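Side-chain contacts in cobalamin biosynthesis protein CobN (Mycobacterium tuberculosis, PDB 7C6O), which serves as the large, catalytic subunit of cobaltochelatase, the enzyme that inserts cobalt into the corrin ring on the way to cobalamin: residues M954-D957 with A958-V962; G986-R989 with R990-R994; N1048-Y1051 with R1052-A1055. One frame throughout, in Å; residues are numbered along the deposited sequence.

Contact 1 of 3, residues M954-D957 with A958-V962; sequences MLDD and AVRLV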
loop_
_atom_site.group_PDB
_atom_site.type_symbol
_atom_site.label_atom_id
_atom_site.label_comp_id
_atom_site.label_asym_id
_atom_site.label_seq_id
_atom_site.Cartn_x
_atom_site.Cartn_y
_atom_site.Cartn_z
ATOM N N MET A 954 -2.226 -17.745 4.268
ATOM C CA MET A 954 -1.048 -18.566 3.999
ATOM C C MET A 954 -0.208 -18.762 5.257
ATOM O O MET A 954 0.221 -19.882 5.561
ATOM C CB MET A 954 -0.211 -17.923 2.891
ATOM C CG MET A 954 1.090 -18.658 2.592
ATOM S SD MET A 954 2.270 -17.644 1.679
ATOM C CE MET A 954 1.308 -17.177 0.245
ATOM N N LEU A 955 0.045 -17.682 5.998
ATOM C CA LEU A 955 0.853 -17.805 7.208
ATOM C C LEU A 955 0.121 -18.602 8.280
ATOM O O LEU A 955 0.737 -19.398 8.999
ATOM C CB LEU A 955 1.239 -16.422 7.732
ATOM C CG LEU A 955 2.182 -15.608 6.842
ATOM C CD1 LEU A 955 2.484 -14.264 7.481
ATOM C CD2 LEU A 955 3.472 -16.374 6.572
ATOM N N ASP A 956 -1.192 -18.407 8.401
ATOM C CA ASP A 956 -1.962 -19.199 9.353
ATOM C C ASP A 956 -1.941 -20.677 8.980
ATOM O O ASP A 956 -1.803 -21.542 9.853
ATOM C CB ASP A 956 -3.398 -18.680 9.428
ATOM C CG ASP A 956 -4.213 -19.378 10.502
ATOM O OD1 ASP A 956 -3.730 -19.474 11.649
ATOM O OD2 ASP A 956 -5.344 -19.816 10.203
ATOM N N ASP A 957 -2.063 -20.984 7.684
ATOM C CA ASP A 957 -1.973 -22.372 7.236
ATOM C C ASP A 957 -0.628 -22.990 7.600
ATOM O O ASP A 957 -0.557 -24.168 7.968
ATOM C CB ASP A 957 -2.195 -22.461 5.726
ATOM C CG ASP A 957 -3.643 -22.252 5.329
ATOM O OD1 ASP A 957 -4.523 -22.259 6.217
ATOM O OD2 ASP A 957 -3.900 -22.078 4.118
ATOM N N ALA A 958 0.452 -22.209 7.502
ATOM C CA ALA A 958 1.780 -22.753 7.772
ATOM C C ALA A 958 1.957 -23.084 9.248
ATOM O O ALA A 958 2.536 -24.121 9.590
ATOM C CB ALA A 958 2.856 -21.769 7.311
ATOM N N VAL A 959 1.473 -22.210 10.133
ATOM C CA VAL A 959 1.560 -22.468 11.569
ATOM C C VAL A 959 0.802 -23.740 11.929
ATOM O O VAL A 959 1.320 -24.620 12.626
ATOM C CB VAL A 959 1.032 -21.262 12.366
ATOM C CG1 VAL A 959 0.937 -21.612 13.846
ATOM C CG2 VAL A 959 1.922 -20.052 12.151
ATOM N N ARG A 960 -0.447 -23.846 11.468
ATOM C CA ARG A 960 -1.239 -25.036 11.760
ATOM C C ARG A 960 -0.640 -26.277 11.112
ATOM O O ARG A 960 -0.716 -27.371 11.683
ATOM C CB ARG A 960 -2.683 -24.826 11.305
ATOM C CG ARG A 960 -3.466 -23.881 12.204
ATOM C CD ARG A 960 -4.899 -23.694 11.728
ATOM N NE ARG A 960 -4.977 -22.788 10.587
ATOM C CZ ARG A 960 -5.176 -23.176 9.333
ATOM N NH1 ARG A 960 -5.330 -24.462 9.049
ATOM N NH2 ARG A 960 -5.229 -22.274 8.365
ATOM N N LEU A 961 -0.038 -26.123 9.931
ATOM C CA LEU A 961 0.644 -27.234 9.274
ATOM C C LEU A 961 1.705 -27.839 10.186
ATOM O O LEU A 961 1.679 -29.039 10.484
ATOM C CB LEU A 961 1.271 -26.750 7.964
ATOM C CG LEU A 961 1.352 -27.673 6.744
ATOM C CD1 LEU A 961 2.162 -27.001 5.643
ATOM C CD2 LEU A 961 1.939 -29.037 7.081
ATOM N N VAL A 962 2.650 -27.015 10.648
ATOM C CA VAL A 962 3.759 -27.533 11.442
ATOM C C VAL A 962 3.362 -27.830 12.881
ATOM O O VAL A 962 4.011 -28.660 13.531
ATOM C CB VAL A 962 4.953 -26.564 11.426
ATOM C CG1 VAL A 962 5.476 -26.407 10.017
ATOM C CG2 VAL A 962 4.567 -25.212 12.012
#
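D956 and R960 meet because two torsions aim their polar ends at each other. D956 holds CG anti to its own amide nitrogen (chi1 -174°), while the R960 chain folds at chi3 (-77°) and turns its guanidinium back over the preceding helical turn. OD2 of D956 then receives two donors of that group, R960 NH2 at 3.1 Å and R960 NE at 3.0 Å, the latter in a weak bond. NH2 comes to OD2 from above the carboxylate, whose plane stands 59° from that of the guanidinium, although the oxygen itself lies close to the guanidinium plane. D957 runs alongside R960, its carboxylate about perpendicular to the guanidinium. These two also form a salt bridge, but the modelled separation of 2.3 Å between D957 OD1 and R960 NH2 is too short to be trusted in detail. CA of D957 and O of D956 lie over one guanidinium face. The network combines i/i+4 and i/i+3 ion pairs on helix 949-963, part of the connection between the parallel neighbouring strands 935-940 and 995-997. Both acids have further partners: R989 pairs with D956 OD1 and R1036 with D957 OD1, so the positive groups gather round two carboxylates. Beneath, the backbone keeps helical bonding, with R960 N 3.1 Å from D956 O and L961 N 2.8 Å from D957 O. V959 places CG2 3.4 Å from L955 O. Elsewhere round the helix L955 and A958 pack on helix 896-905, and M954 reaches V918 and L921 of strand 918-923.

Contact 2 of 3, residues G986-R989 with R990-R994; sequences GDQR and RATTR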
loop_
_atom_site.group_PDB
_atom_site.type_symbol
_atom_site.label_atom_id
_atom_site.label_comp_id
_atom_site.label_asym_id
_atom_site.label_seq_id
_atom_site.Cartn_x
_atom_site.Cartn_y
_atom_site.Cartn_z
ATOM N N GLY A 986 -7.672 -26.400 26.182
ATOM C CA GLY A 986 -8.321 -27.391 25.342
ATOM C C GLY A 986 -8.856 -26.897 24.017
ATOM O O GLY A 986 -9.545 -27.655 23.329
ATOM N N ASP A 987 -8.558 -25.657 23.628
ATOM C CA ASP A 987 -9.069 -25.074 22.391
ATOM C C ASP A 987 -7.964 -25.112 21.338
ATOM O O ASP A 987 -6.966 -24.390 21.450
ATOM C CB ASP A 987 -9.558 -23.648 22.636
ATOM C CG ASP A 987 -10.341 -23.086 21.465
ATOM O OD1 ASP A 987 -9.862 -23.180 20.316
ATOM O OD2 ASP A 987 -11.442 -22.547 21.697
ATOM N N GLN A 988 -8.154 -25.940 20.306
ATOM C CA GLN A 988 -7.111 -26.140 19.302
ATOM C C GLN A 988 -6.887 -24.886 18.465
ATOM O O GLN A 988 -5.740 -24.535 18.160
ATOM C CB GLN A 988 -7.467 -27.324 18.402
ATOM C CG GLN A 988 -6.449 -27.603 17.302
ATOM C CD GLN A 988 -5.128 -28.127 17.839
ATOM O OE1 GLN A 988 -5.079 -28.747 18.901
ATOM N NE2 GLN A 988 -4.048 -27.878 17.105
ATOM N N ARG A 989 -7.967 -24.205 18.073
ATOM C CA ARG A 989 -7.822 -22.982 17.286
ATOM C C ARG A 989 -7.079 -21.907 18.068
ATOM O O ARG A 989 -6.233 -21.195 17.513
ATOM C CB ARG A 989 -9.197 -22.479 16.839
ATOM C CG ARG A 989 -9.208 -21.071 16.235
ATOM C CD ARG A 989 -8.607 -21.017 14.824
ATOM N NE ARG A 989 -7.146 -20.983 14.838
ATOM C CZ ARG A 989 -6.393 -20.695 13.781
ATOM N NH1 ARG A 989 -6.958 -20.404 12.617
ATOM N NH2 ARG A 989 -5.070 -20.691 13.889
ATOM N N ARG A 990 -7.374 -21.774 19.364
ATOM C CA ARG A 990 -6.639 -20.815 20.183
ATOM C C ARG A 990 -5.173 -21.208 20.306
ATOM O O ARG A 990 -4.287 -20.345 20.287
ATOM C CB ARG A 990 -7.277 -20.701 21.568
ATOM C CG ARG A 990 -8.651 -20.052 21.586
ATOM C CD ARG A 990 -9.084 -19.782 23.019
ATOM N NE ARG A 990 -8.055 -19.037 23.741
ATOM C CZ ARG A 990 -8.048 -18.847 25.055
ATOM N NH1 ARG A 990 -9.018 -19.349 25.806
ATOM N NH2 ARG A 990 -7.065 -18.159 25.618
ATOM N N ALA A 991 -4.896 -22.510 20.419
ATOM C CA ALA A 991 -3.530 -22.978 20.624
ATOM C C ALA A 991 -2.637 -22.748 19.412
ATOM O O ALA A 991 -1.411 -22.731 19.562
ATOM C CB ALA A 991 -3.536 -24.463 20.991
ATOM N N THR A 992 -3.209 -22.575 18.222
ATOM C CA THR A 992 -2.429 -22.314 17.019
ATOM C C THR A 992 -2.544 -20.868 16.549
ATOM O O THR A 992 -2.137 -20.557 15.424
ATOM C CB THR A 992 -2.851 -23.256 15.892
ATOM O OG1 THR A 992 -4.242 -23.067 15.603
ATOM C CG2 THR A 992 -2.601 -24.707 16.290
ATOM N N THR A 993 -3.090 -19.982 17.377
ATOM C CA THR A 993 -3.230 -18.581 17.007
ATOM C C THR A 993 -1.877 -17.893 17.125
ATOM O O THR A 993 -1.247 -17.929 18.188
ATOM C CB THR A 993 -4.273 -17.898 17.888
ATOM O OG1 THR A 993 -5.558 -18.484 17.641
ATOM C CG2 THR A 993 -4.339 -16.412 17.585
ATOM N N ARG A 994 -1.427 -17.278 16.029
ATOM C CA ARG A 994 -0.137 -16.588 15.993
ATOM C C ARG A 994 -0.174 -15.217 15.334
ATOM O O ARG A 994 0.767 -14.439 15.538
ATOM C CB ARG A 994 0.911 -17.445 15.267
ATOM C CG ARG A 994 1.302 -18.724 15.986
ATOM C CD ARG A 994 1.991 -18.433 17.307
ATOM N NE ARG A 994 2.508 -19.650 17.930
ATOM C CZ ARG A 994 1.785 -20.465 18.693
ATOM N NH1 ARG A 994 0.506 -20.198 18.929
ATOM N NH2 ARG A 994 2.340 -21.550 19.219
#
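The R989 guanidinium meets T992 along its rim: the carbonyl carbon of T992 lies at the edge, in the guanidinium plane, whereas T992 OG1 approaches obliquely, 3.0 Å from R989 NH2 in a weak bond. A second flat group, the D987 carboxylate, is met from above its plane (49° out of it) by R990 N, which stands 3.0 Å from D987 OD1. D987 occupies the N-cap position of the short helix 988-991, and this is its nearly straight capping bond (N-H...O 166°). Across the same carboxylate runs the aliphatic part of R990, with its CG 3.5 Å from D987 CG; the charged end leads away to a salt bridge with D1046. Bends at chi2 and chi3 carry R989 along the helix to its C-terminal end, where its NH1 also bonds the carbonyl of R1036. NE2 of Q988 sits 3.6 Å from the methyl CG2 of T992. Beyond T992, where the chain leaves helical geometry, R994 folds back and its NH1 donates to A991 O and, at 3.0 Å, to T993 O. Near the end of the helix the T993 hydroxyl OG1 donates to R989 O over 2.8 Å.

Contact 3 of 3, residues N1048-Y1051 with R1052-A1055; sequences NRQY and RRIA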
loop_
_atom_site.group_PDB
_atom_site.type_symbol
_atom_site.label_atom_id
_atom_site.label_comp_id
_atom_site.label_asym_id
_atom_site.label_seq_id
_atom_site.Cartn_x
_atom_site.Cartn_y
_atom_site.Cartn_z
ATOM N N ASN A 1048 -1.358 -12.433 24.908
ATOM C CA ASN A 1048 -0.468 -12.411 26.064
ATOM C C ASN A 1048 0.293 -13.724 26.202
ATOM O O ASN A 1048 1.489 -13.723 26.516
ATOM C CB ASN A 1048 -1.263 -12.111 27.336
ATOM C CG ASN A 1048 -1.837 -10.702 27.349
ATOM O OD1 ASN A 1048 -1.307 -9.797 26.707
ATOM N ND2 ASN A 1048 -2.924 -10.513 28.086
ATOM N N ARG A 1049 -0.382 -14.854 25.972
ATOM C CA ARG A 1049 0.294 -16.143 26.069
ATOM C C ARG A 1049 1.449 -16.238 25.078
ATOM O O ARG A 1049 2.537 -16.707 25.432
ATOM C CB ARG A 1049 -0.701 -17.283 25.848
ATOM C CG ARG A 1049 -1.781 -17.373 26.915
ATOM C CD ARG A 1049 -2.680 -18.582 26.713
ATOM N NE ARG A 1049 -2.015 -19.819 27.105
ATOM C CZ ARG A 1049 -1.962 -20.272 28.354
ATOM N NH1 ARG A 1049 -2.535 -19.586 29.334
ATOM N NH2 ARG A 1049 -1.336 -21.409 28.624
ATOM N N GLN A 1050 1.236 -15.788 23.839
ATOM C CA GLN A 1050 2.284 -15.889 22.829
ATOM C C GLN A 1050 3.366 -14.831 23.025
ATOM O O GLN A 1050 4.552 -15.119 22.833
ATOM C CB GLN A 1050 1.685 -15.787 21.424
ATOM C CG GLN A 1050 0.475 -16.685 21.173
ATOM C CD GLN A 1050 0.673 -18.116 21.651
ATOM O OE1 GLN A 1050 1.770 -18.671 21.567
ATOM N NE2 GLN A 1050 -0.398 -18.721 22.157
ATOM N N TYR A 1051 2.987 -13.605 23.398
ATOM C CA TYR A 1051 3.996 -12.569 23.601
ATOM C C TYR A 1051 4.915 -12.899 24.767
ATOM O O TYR A 1051 6.101 -12.554 24.733
ATOM C CB TYR A 1051 3.336 -11.203 23.811
ATOM C CG TYR A 1051 3.064 -10.457 22.524
ATOM C CD1 TYR A 1051 2.332 -11.049 21.503
ATOM C CD2 TYR A 1051 3.534 -9.161 22.329
ATOM C CE1 TYR A 1051 2.077 -10.379 20.322
ATOM C CE2 TYR A 1051 3.280 -8.479 21.146
ATOM C CZ TYR A 1051 2.549 -9.098 20.147
ATOM O OH TYR A 1051 2.282 -8.444 18.963
ATOM N N ARG A 1052 4.400 -13.578 25.798
ATOM C CA ARG A 1052 5.258 -13.981 26.906
ATOM C C ARG A 1052 6.380 -14.907 26.455
ATOM O O ARG A 1052 7.415 -14.978 27.127
ATOM C CB ARG A 1052 4.435 -14.658 28.010
ATOM C CG ARG A 1052 3.682 -13.684 28.906
ATOM C CD ARG A 1052 3.044 -14.391 30.098
ATOM N NE ARG A 1052 1.617 -14.099 30.203
ATOM C CZ ARG A 1052 1.094 -13.159 30.984
ATOM N NH1 ARG A 1052 1.877 -12.408 31.747
ATOM N NH2 ARG A 1052 -0.220 -12.975 31.003
ATOM N N ARG A 1053 6.207 -15.601 25.331
ATOM C CA ARG A 1053 7.216 -16.518 24.821
ATOM C C ARG A 1053 8.206 -15.865 23.868
ATOM O O ARG A 1053 9.202 -16.503 23.511
ATOM C CB ARG A 1053 6.548 -17.697 24.105
ATOM C CG ARG A 1053 5.699 -18.575 25.003
ATOM C CD ARG A 1053 5.315 -19.858 24.287
ATOM N NE ARG A 1053 4.548 -20.759 25.141
ATOM C CZ ARG A 1053 3.234 -20.939 25.046
ATOM N NH1 ARG A 1053 2.537 -20.281 24.129
ATOM N NH2 ARG A 1053 2.619 -21.782 25.865
ATOM N N ILE A 1054 7.958 -14.625 23.442
ATOM C CA ILE A 1054 8.819 -13.992 22.448
ATOM C C ILE A 1054 10.214 -13.808 23.023
ATOM O O ILE A 1054 10.403 -13.116 24.032
ATOM C CB ILE A 1054 8.226 -12.657 21.988
ATOM C CG1 ILE A 1054 6.918 -12.893 21.229
ATOM C CG2 ILE A 1054 9.235 -11.904 21.123
ATOM C CD1 ILE A 1054 6.203 -11.611 20.834
ATOM N N ALA A 1055 11.201 -14.432 22.381
ATOM C CA ALA A 1055 12.594 -14.290 22.783
ATOM C C ALA A 1055 13.310 -13.185 22.020
ATOM O O ALA A 1055 14.219 -12.550 22.572
ATOM C CB ALA A 1055 13.336 -15.616 22.587
#
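N1048 O receives R1052 N at 3.0 Å, a regular i/i+4 helical bond. Bonds to the third residue back follow: R1053 N lies 3.0 Å from Q1050 O, and I1054 N 3.1 Å from Y1051 O. The second closes a type I beta turn from Y1051 to I1054. Q1050 and R1053 run side by side, pointing the same way, with OE1 of Q1050 near the plane of the R1053 guanidinium, at its edge, 3.1 Å from NH1. Both polar ends are held by D981 on helix 973-985, which bonds Q1050 NE2 and forms a salt bridge with R1053 NH2. R1052 lays CG 3.2 Å from N1048 O. Apolar contact follows the turn: I1054, extended through chi2 (175°), puts its CD1 methyl over one face of the Y1051 ring, 3.9 Å from the centroid and 16° off the normal, a CH-pi contact. The ring also packs on M1081, V1085 and L1088 of helix 1072-1089, and its OH bonds that of Y1026. A1055 then makes backbone bonds with S880 and A1094, leading the chain into strand 1056-1061, between strands 880-885 and 1094-1099.

Overall arrangement
All three contacts are partly buried, and each belongs to elements packed round the same mixed sheet. Contact 1 lies nearest the chain's centre, about 24 Å away against about 30 and 29 Å for contacts 2 and 3, measured between centres. It lies within a continuous helix, and its side chains meet through ion pairs; contact 2 has an N-cap at the start of a short helix and a threonine hydroxyl bonded to a carbonyl near its end; contact 3 leaves its helix through a turn whose I1054 methyl lies over an aromatic ring. R994 joins the series: its CG is 3.6 Å from V959 CG1 in contact 1, and its NH1 3.3 Å from Q1050 OE1 in contact 3. Contacts 1 and 3 do not touch, their nearest atoms being about 8 Å apart.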